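Local coordinates for protein tryptophan halogenase (Shewanella frigidimarina, PDB 2PYX) that probably halogenates tryptophan as an FAD-dependent enzyme of the flavin monooxygenase type, at residues D85-K89 / N511-L515; L257-Y263 / L289-V295. One frame throughout, in Å; residues are numbered along the deposited sequence. Where two conformers were deposited one is given.

Contact 1 of 2, residues D85-K89 / N511-L515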
ATOM      1  N   ASP A  85     -16.630  -5.601   1.650  1.00 15.81           N
ATOM      2  CA  ASP A  85     -16.248  -6.397   2.815  0.50 14.91           C
ATOM      3  C   ASP A  85     -15.068  -5.750   3.532  1.00 16.96           C
ATOM      4  O   ASP A  85     -14.087  -6.402   3.845  1.00 17.87           O
ATOM      5  CB  ASP A  85     -15.918  -7.839   2.390  0.50 15.99           C
ATOM      6  CG  ASP A  85     -15.939  -8.829   3.554  0.50 14.44           C
ATOM      7  OD1 ASP A  85     -16.418  -8.475   4.649  0.50 15.42           O
ATOM      8  OD2 ASP A  85     -15.489  -9.974   3.358  0.50 17.00           O
ATOM      9  N   ALA A  86     -15.179  -4.465   3.796  1.00 16.90           N
ATOM     10  CA  ALA A  86     -14.048  -3.714   4.336  1.00 16.86           C
ATOM     11  C   ALA A  86     -14.063  -3.600   5.861  1.00 17.81           C
ATOM     12  O   ALA A  86     -15.117  -3.655   6.506  1.00 17.34           O
ATOM     13  CB  ALA A  86     -14.023  -2.334   3.743  1.00 17.34           C
ATOM     14  N   SER A  87     -12.862  -3.487   6.423  1.00 15.65           N
ATOM     15  CA  SER A  87     -12.674  -3.105   7.817  0.50 14.05           C
ATOM     16  C   SER A  87     -11.607  -2.002   7.862  1.00 12.03           C
ATOM     17  O   SER A  87     -10.944  -1.697   6.851  1.00 13.05           O
ATOM     18  CB  SER A  87     -12.263  -4.304   8.679  0.50 14.77           C
ATOM     19  OG  SER A  87     -12.277  -3.979  10.061  0.50 14.46           O
ATOM     20  N   PHE A  88     -11.432  -1.379   9.033  1.00 12.65           N
ATOM     21  CA  PHE A  88     -10.485  -0.283   9.206  1.00 13.48           C
ATOM     22  C   PHE A  88      -9.123  -0.812   9.528  1.00 15.76           C
ATOM     23  O   PHE A  88      -8.984  -1.652  10.403  1.00 19.20           O
ATOM     24  CB  PHE A  88     -10.952   0.648  10.334  1.00 14.68           C
ATOM     25  CG  PHE A  88     -12.347   1.138  10.138  1.00 15.84           C
ATOM     26  CD1 PHE A  88     -12.629   2.109   9.192  1.00 17.44           C
ATOM     27  CD2 PHE A  88     -13.383   0.588  10.854  1.00 15.22           C
ATOM     28  CE1 PHE A  88     -13.940   2.524   9.003  1.00 16.78           C
ATOM     29  CE2 PHE A  88     -14.688   0.992  10.649  1.00 19.44           C
ATOM     30  CZ  PHE A  88     -14.957   1.952   9.731  1.00 17.46           C
ATOM     31  N   LYS A  89      -8.112  -0.258   8.858  1.00 10.32           N
ATOM     32  CA  LYS A  89      -6.711  -0.623   9.094  1.00  9.66           C
ATOM     33  C   LYS A  89      -5.977   0.600   9.646  1.00 10.47           C
ATOM     34  O   LYS A  89      -5.981   1.648   9.018  1.00 10.87           O
ATOM     35  CB  LYS A  89      -6.068  -1.050   7.776  1.00 13.43           C
ATOM     36  CG  LYS A  89      -4.574  -1.277   7.843  1.00 11.06           C
ATOM     37  CD  LYS A  89      -3.984  -1.554   6.476  1.00 11.85           C
ATOM     38  CE  LYS A  89      -2.483  -1.571   6.540  1.00 12.64           C
ATOM     39  NZ  LYS A  89      -1.937  -1.577   5.150  1.00 13.91           N
ATOM     40  N   ASN A 511     -13.757  -2.674  16.585  1.00 15.27           N
ATOM     41  CA  ASN A 511     -14.028  -2.698  15.177  1.00 15.83           C
ATOM     42  C   ASN A 511     -15.351  -3.339  14.848  1.00 15.48           C
ATOM     43  O   ASN A 511     -16.102  -2.772  14.082  1.00 16.81           O
ATOM     44  CB  ASN A 511     -12.910  -3.410  14.438  1.00 18.63           C
ATOM     45  CG  ASN A 511     -11.606  -2.658  14.542  1.00 15.00           C
ATOM     46  OD1 ASN A 511     -11.526  -1.497  14.135  1.00 16.45           O
ATOM     47  ND2 ASN A 511     -10.593  -3.306  15.089  1.00 15.40           N
ATOM     48  N   ARG A 512     -15.641  -4.504  15.427  1.00 17.69           N
ATOM     49  CA  ARG A 512     -16.891  -5.190  15.110  1.00 20.10           C
ATOM     50  C   ARG A 512     -18.102  -4.382  15.599  1.00 17.90           C
ATOM     51  O   ARG A 512     -19.075  -4.248  14.864  1.00 19.23           O
ATOM     52  CB  ARG A 512     -16.947  -6.630  15.641  1.00 22.47           C
ATOM     53  CG  ARG A 512     -18.088  -7.389  14.948  1.00 23.91           C
ATOM     54  CD  ARG A 512     -18.057  -8.871  15.169  1.00 32.10           C
ATOM     55  NE  ARG A 512     -16.940  -9.591  14.558  1.00 30.18           N
ATOM     56  CZ  ARG A 512     -16.851  -9.956  13.280  1.00 25.18           C
ATOM     57  NH1 ARG A 512     -17.740  -9.566  12.376  1.00 29.66           N
ATOM     58  NH2 ARG A 512     -15.803 -10.663  12.884  1.00 29.49           N
ATOM     59  N   GLU A 513     -18.047  -3.836  16.805  1.00 17.14           N
ATOM     60  CA  GLU A 513     -19.203  -3.059  17.277  1.00 20.10           C
ATOM     61  C   GLU A 513     -19.483  -1.850  16.365  1.00 19.44           C
ATOM     62  O   GLU A 513     -20.643  -1.552  16.071  1.00 19.67           O
ATOM     63  CB  GLU A 513     -19.112  -2.745  18.781  1.00 23.16           C
ATOM     64  CG  GLU A 513     -18.705  -1.393  19.239  1.00 26.96           C
ATOM     65  CD  GLU A 513     -18.466  -1.362  20.747  1.00 28.91           C
ATOM     66  OE1 GLU A 513     -19.430  -1.596  21.535  1.00 36.19           O
ATOM     67  OE2 GLU A 513     -17.322  -1.086  21.161  1.00 23.56           O
ATOM     68  N   LEU A 514     -18.420  -1.221  15.845  1.00 17.25           N
ATOM     69  CA  LEU A 514     -18.559  -0.099  14.929  1.00 15.91           C
ATOM     70  C   LEU A 514     -19.114  -0.555  13.577  1.00 16.18           C
ATOM     71  O   LEU A 514     -20.074   0.026  13.068  1.00 20.96           O
ATOM     72  CB  LEU A 514     -17.216   0.646  14.767  1.00 16.62           C
ATOM     73  CG  LEU A 514     -17.229   1.781  13.762  1.00 13.49           C
ATOM     74  CD1 LEU A 514     -18.355   2.800  14.103  1.00 14.55           C
ATOM     75  CD2 LEU A 514     -15.870   2.488  13.652  1.00 15.68           C
ATOM     76  N   LEU A 515     -18.515  -1.594  13.003  1.00 15.76           N
ATOM     77  CA  LEU A 515     -18.941  -2.096  11.718  1.00 17.50           C
ATOM     78  C   LEU A 515     -20.391  -2.569  11.762  1.00 17.85           C
ATOM     79  O   LEU A 515     -21.121  -2.389  10.793  1.00 19.11           O
ATOM     80  CB  LEU A 515     -17.986  -3.187  11.237  1.00 17.20           C
ATOM     81  CG  LEU A 515     -16.597  -2.673  10.843  1.00 18.06           C
ATOM     82  CD1 LEU A 515     -15.653  -3.860  10.644  1.00 20.45           C
ATOM     83  CD2 LEU A 515     -16.634  -1.824   9.581  1.00 22.13           C
TER
HETATM   84  O   HOH W   1      -9.139  -0.456  13.187  1.00 13.14           O
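Phe88 has its CG anti to the carbonyl carbon (chi1 -54°), which turns the ring toward the first turn of helix 511-520, where Leu514 and Leu515 meet it. Leu514 differs, with CG anti to the backbone N (chi1 176°), and its side chain crosses that of Phe88 at about a right angle; the Leu515 side chain instead slides past in the opposite direction. Both converge on one ring atom. Phe88 CE2 lies 3.6 Å from Leu514 CD2 and also 3.6 Å from Leu515 CD2, each approach being oblique to the ring. The other branch of Leu515 packs on Ser87, CD1 lying 3.9 Å from Ser87 CB. No direct hydrogen bond joins the segments, but one water spans them, 3.0 Å from Phe88 O and 2.8 Å from Asn511 OD1, the amide oxygen that also stands at the ring edge. Asn511 ND2 turns to Ile270 O and Ser272 OG, which fixes the rotation of the amide. Lys89, whose CB points away from the helix, probably belongs to the active site as in related halogenases, and its NZ is hydrogen-bonded to Thr62 O. Tyr168 meets Phe88 edge-to-face, and Ile81 of helix 77-83 touches both Phe88 and Leu515. Strand 87-95 meets helix 511-520 through Ser87 and Phe88, and backbone hydrogen bonds of Ser87 with His171 and Lys89 with Gly169 pair it with strand 169-172, one of its antiparallel neighbours.

Contact 2 of 2, residues L257-Y263 / L289-V295; sequences LAIQVPY and LPTRKGV
The Lys293 side chain crosses that of Tyr263 obliquely; its carbons meet atoms of 257-263, and NZ reaches Pro262 O only through a water. CB is 3.8 Å from Val261 O; CG then passes 3.6 Å from Tyr263 CE1, oblique to the ring. CD stays near CE1, and a bend at chi3 (-81°) carries CE to 3.7 Å from Tyr263 CD1. NZ ends 2.7 Å from the water, which donates to Pro262 O. The backbones form an antiparallel ladder, axes 154° apart: Ile259 with Val295 and Val261 with Lys293 are hydrogen-bonded pairs on either side of the non-hydrogen-bonded pair Gln260 with Gly294, and Lys293 N reaches Val261 O at 2.8 Å. Strands 282-288 and 292-299, joined by the 289-291 turn, make a beta hairpin to which 255-262 adds as the next antiparallel strand. Into that turn Tyr263 OH donates to Leu289 O at 2.7 Å, the acceptor lying in the ring plane at its edge. A phenylalanine here would probably leave Leu289 O without this donor and the ring freer to shift against Lys293. On the Gln260 face of the sheet, the Gln260 amide stacks on the Arg292 guanidinium with planes 14° apart, NE2 being 3.6 Å above one face, while Arg292 NH1 turns to Val58 O.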
ATOM      1  N   LEU A 257       2.248 -18.067  -0.463  1.00 12.82           N
ATOM      2  CA  LEU A 257       1.274 -19.128  -0.324  1.00 11.97           C
ATOM      3  C   LEU A 257       0.121 -18.545   0.495  1.00 10.81           C
ATOM      4  O   LEU A 257       0.276 -18.278   1.698  1.00 12.67           O
ATOM      5  CB  LEU A 257       1.921 -20.314   0.354  1.00 15.51           C
ATOM      6  CG  LEU A 257       1.015 -21.527   0.481  1.00 19.95           C
ATOM      7  CD1 LEU A 257       0.700 -22.144  -0.904  1.00 20.72           C
ATOM      8  CD2 LEU A 257       1.671 -22.541   1.429  1.00 23.33           C
ATOM      9  N   ALA A 258      -1.051 -18.423  -0.156  1.00 13.50           N
ATOM     10  CA  ALA A 258      -2.161 -17.623   0.372  1.00 13.71           C
ATOM     11  C   ALA A 258      -3.445 -18.437   0.559  1.00 16.79           C
ATOM     12  O   ALA A 258      -3.694 -19.393  -0.180  1.00 18.28           O
ATOM     13  CB  ALA A 258      -2.436 -16.491  -0.553  1.00 15.55           C
ATOM     14  N   ILE A 259      -4.249 -18.040   1.540  1.00 14.86           N
ATOM     15  CA  ILE A 259      -5.463 -18.793   1.872  1.00 17.26           C
ATOM     16  C   ILE A 259      -6.429 -17.905   2.653  1.00 18.80           C
ATOM     17  O   ILE A 259      -6.021 -17.032   3.424  1.00 16.63           O
ATOM     18  CB  ILE A 259      -5.093 -20.063   2.668  1.00 16.42           C
ATOM     19  CG1 ILE A 259      -6.287 -21.033   2.721  1.00 20.95           C
ATOM     20  CG2 ILE A 259      -4.598 -19.754   4.049  1.00 16.79           C
ATOM     21  CD1 ILE A 259      -5.923 -22.404   3.237  1.00 23.79           C
ATOM     22  N   GLN A 260      -7.723 -18.123   2.465  1.00 21.90           N
ATOM     23  CA  GLN A 260      -8.673 -17.459   3.349  1.00 25.53           C
ATOM     24  C   GLN A 260      -8.957 -18.366   4.551  1.00 25.17           C
ATOM     25  O   GLN A 260      -8.861 -19.593   4.462  1.00 26.18           O
ATOM     26  CB  GLN A 260      -9.926 -16.996   2.618  1.00 28.87           C
ATOM     27  CG  GLN A 260     -10.621 -17.987   1.770  1.00 36.02           C
ATOM     28  CD  GLN A 260     -12.006 -17.508   1.384  1.00 41.16           C
ATOM     29  OE1 GLN A 260     -12.985 -17.805   2.072  1.00 41.52           O
ATOM     30  NE2 GLN A 260     -12.095 -16.750   0.296  1.00 39.85           N
ATOM     31  N   VAL A 261      -9.232 -17.730   5.684  1.00 22.59           N
ATOM     32  CA  VAL A 261      -9.336 -18.365   6.993  1.00 25.53           C
ATOM     33  C   VAL A 261     -10.622 -17.834   7.669  1.00 26.45           C
ATOM     34  O   VAL A 261     -10.718 -16.653   7.987  1.00 24.10           O
ATOM     35  CB  VAL A 261      -8.118 -17.966   7.879  1.00 25.75           C
ATOM     36  CG1 VAL A 261      -8.208 -18.574   9.256  1.00 31.23           C
ATOM     37  CG2 VAL A 261      -6.797 -18.339   7.205  1.00 31.07           C
ATOM     38  N   PRO A 262     -11.619 -18.704   7.903  1.00 26.26           N
ATOM     39  CA  PRO A 262     -12.779 -18.193   8.651  1.00 25.92           C
ATOM     40  C   PRO A 262     -12.436 -17.874  10.099  1.00 24.29           C
ATOM     41  O   PRO A 262     -11.470 -18.414  10.647  1.00 27.13           O
ATOM     42  CB  PRO A 262     -13.780 -19.353   8.588  1.00 26.30           C
ATOM     43  CG  PRO A 262     -12.952 -20.547   8.378  1.00 28.68           C
ATOM     44  CD  PRO A 262     -11.773 -20.123   7.543  1.00 29.04           C
ATOM     45  N   TYR A 263     -13.189 -16.950  10.690  1.00 23.10           N
ATOM     46  CA  TYR A 263     -13.165 -16.740  12.129  1.00 25.57           C
ATOM     47  C   TYR A 263     -13.814 -17.944  12.799  1.00 29.72           C
ATOM     48  O   TYR A 263     -14.639 -18.621  12.192  1.00 29.46           O
ATOM     49  CB  TYR A 263     -13.959 -15.493  12.509  1.00 25.80           C
ATOM     50  CG  TYR A 263     -13.301 -14.205  12.085  1.00 20.85           C
ATOM     51  CD1 TYR A 263     -12.064 -13.849  12.591  1.00 26.55           C
ATOM     52  CD2 TYR A 263     -13.916 -13.351  11.185  1.00 23.86           C
ATOM     53  CE1 TYR A 263     -11.437 -12.654  12.198  1.00 28.47           C
ATOM     54  CE2 TYR A 263     -13.304 -12.161  10.794  1.00 20.95           C
ATOM     55  CZ  TYR A 263     -12.072 -11.823  11.302  1.00 22.37           C
ATOM     56  OH  TYR A 263     -11.454 -10.636  10.920  1.00 17.20           O
ATOM     57  N   LEU A 289     -10.868  -9.134   7.688  1.00 17.24           N
ATOM     58  CA  LEU A 289     -12.103  -8.590   7.099  1.00 16.88           C
ATOM     59  C   LEU A 289     -13.259  -8.947   8.052  1.00 17.40           C
ATOM     60  O   LEU A 289     -13.070  -9.682   8.996  1.00 17.52           O
ATOM     61  CB  LEU A 289     -12.386  -9.159   5.693  1.00 18.35           C
ATOM     62  CG  LEU A 289     -11.259  -9.047   4.652  1.00 20.44           C
ATOM     63  CD1 LEU A 289     -11.688  -9.652   3.337  1.00 21.75           C
ATOM     64  CD2 LEU A 289     -10.827  -7.629   4.426  1.00 20.18           C
ATOM     65  N   PRO A 290     -14.424  -8.344   7.845  1.00 19.90           N
ATOM     66  CA  PRO A 290     -15.525  -8.687   8.743  1.00 20.94           C
ATOM     67  C   PRO A 290     -15.918 -10.164   8.707  1.00 23.07           C
ATOM     68  O   PRO A 290     -16.255 -10.709   9.740  1.00 24.82           O
ATOM     69  CB  PRO A 290     -16.671  -7.817   8.225  1.00 21.83           C
ATOM     70  CG  PRO A 290     -16.025  -6.693   7.513  1.00 25.03           C
ATOM     71  CD  PRO A 290     -14.787  -7.284   6.892  1.00 22.00           C
ATOM     72  N   THR A 291     -15.876 -10.770   7.520  1.00 26.00           N
ATOM     73  CA  THR A 291     -16.392 -12.118   7.290  1.00 28.04           C
ATOM     74  C   THR A 291     -15.334 -13.210   7.520  1.00 28.01           C
ATOM     75  O   THR A 291     -15.671 -14.356   7.772  1.00 28.86           O
ATOM     76  CB  THR A 291     -16.956 -12.238   5.854  1.00 28.36           C
ATOM     77  OG1 THR A 291     -15.954 -11.860   4.892  1.00 33.00           O
ATOM     78  CG2 THR A 291     -18.161 -11.297   5.665  1.00 30.14           C
ATOM     79  N   ARG A 292     -14.053 -12.855   7.437  1.00 22.31           N
ATOM     80  CA  ARG A 292     -12.984 -13.857   7.477  1.00 20.51           C
ATOM     81  C   ARG A 292     -11.648 -13.146   7.465  1.00 19.91           C
ATOM     82  O   ARG A 292     -11.626 -11.937   7.350  1.00 18.93           O
ATOM     83  CB  ARG A 292     -13.031 -14.726   6.237  1.00 22.92           C
ATOM     84  CG  ARG A 292     -12.965 -13.920   4.956  1.00 26.65           C
ATOM     85  CD  ARG A 292     -13.034 -14.782   3.722  1.00 37.15           C
ATOM     86  NE  ARG A 292     -12.732 -14.004   2.521  1.00 36.99           N
ATOM     87  CZ  ARG A 292     -11.510 -13.611   2.142  1.00 43.80           C
ATOM     88  NH1 ARG A 292     -10.429 -13.913   2.858  1.00 42.48           N
ATOM     89  NH2 ARG A 292     -11.369 -12.897   1.032  1.00 44.30           N
ATOM     90  N   LYS A 293     -10.573 -13.915   7.562  1.00 19.35           N
ATOM     91  CA  LYS A 293      -9.206 -13.385   7.416  1.00 19.93           C
ATOM     92  C   LYS A 293      -8.570 -13.882   6.118  1.00 20.70           C
ATOM     93  O   LYS A 293      -8.912 -14.945   5.589  1.00 23.42           O
ATOM     94  CB  LYS A 293      -8.331 -13.807   8.588  1.00 19.02           C
ATOM     95  CG  LYS A 293      -8.745 -13.197   9.920  1.00 22.65           C
ATOM     96  CD  LYS A 293      -8.040 -13.814  11.100  1.00 24.96           C
ATOM     97  CE  LYS A 293      -8.708 -15.124  11.518  1.00 32.21           C
ATOM     98  NZ  LYS A 293      -7.978 -15.818  12.621  1.00 32.24           N
ATOM     99  N   GLY A 294      -7.658 -13.077   5.591  1.00 16.29           N
ATOM    100  CA  GLY A 294      -6.773 -13.493   4.500  1.00 16.50           C
ATOM    101  C   GLY A 294      -5.401 -13.650   5.082  1.00 15.41           C
ATOM    102  O   GLY A 294      -4.936 -12.757   5.801  1.00 15.33           O
ATOM    103  N   VAL A 295      -4.767 -14.793   4.811  1.00 13.71           N
ATOM    104  CA  VAL A 295      -3.462 -15.133   5.392  1.00 14.24           C
ATOM    105  C   VAL A 295      -2.531 -15.581   4.262  1.00 12.90           C
ATOM    106  O   VAL A 295      -2.959 -16.257   3.340  1.00 12.85           O
ATOM    107  CB  VAL A 295      -3.582 -16.240   6.480  1.00 14.23           C
ATOM    108  CG1 VAL A 295      -2.235 -16.664   7.002  1.00 14.76           C
ATOM    109  CG2 VAL A 295      -4.416 -15.746   7.636  1.00 15.34           C
TER
HETATM  110  O   HOH W   2      -9.691 -17.885  12.537  1.00 42.77           O

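From the N terminus, the chain first passes 85-89 at the start of strand 87-95, then runs through 257-263 and 289-295, and meets 511-515 only near its C-terminal end. Contact 1 closes a loop of 421 residues. Contact 2 closes one of 25 residues, 13 of them strand and none helix, and is nested inside the first. Their centres are 15 Å apart, yet they touch: Arg512 NH2 lies 3.2 Å from Pro290 O, a probable hydrogen bond. Both contacts reach the same mixed sheet, contact 1 through strand 87-95 and contact 2 through 255-262 and 292-299. The turn at 289-291 meets the loop leading into strand 87-95 and, through Arg512, helix 511-520.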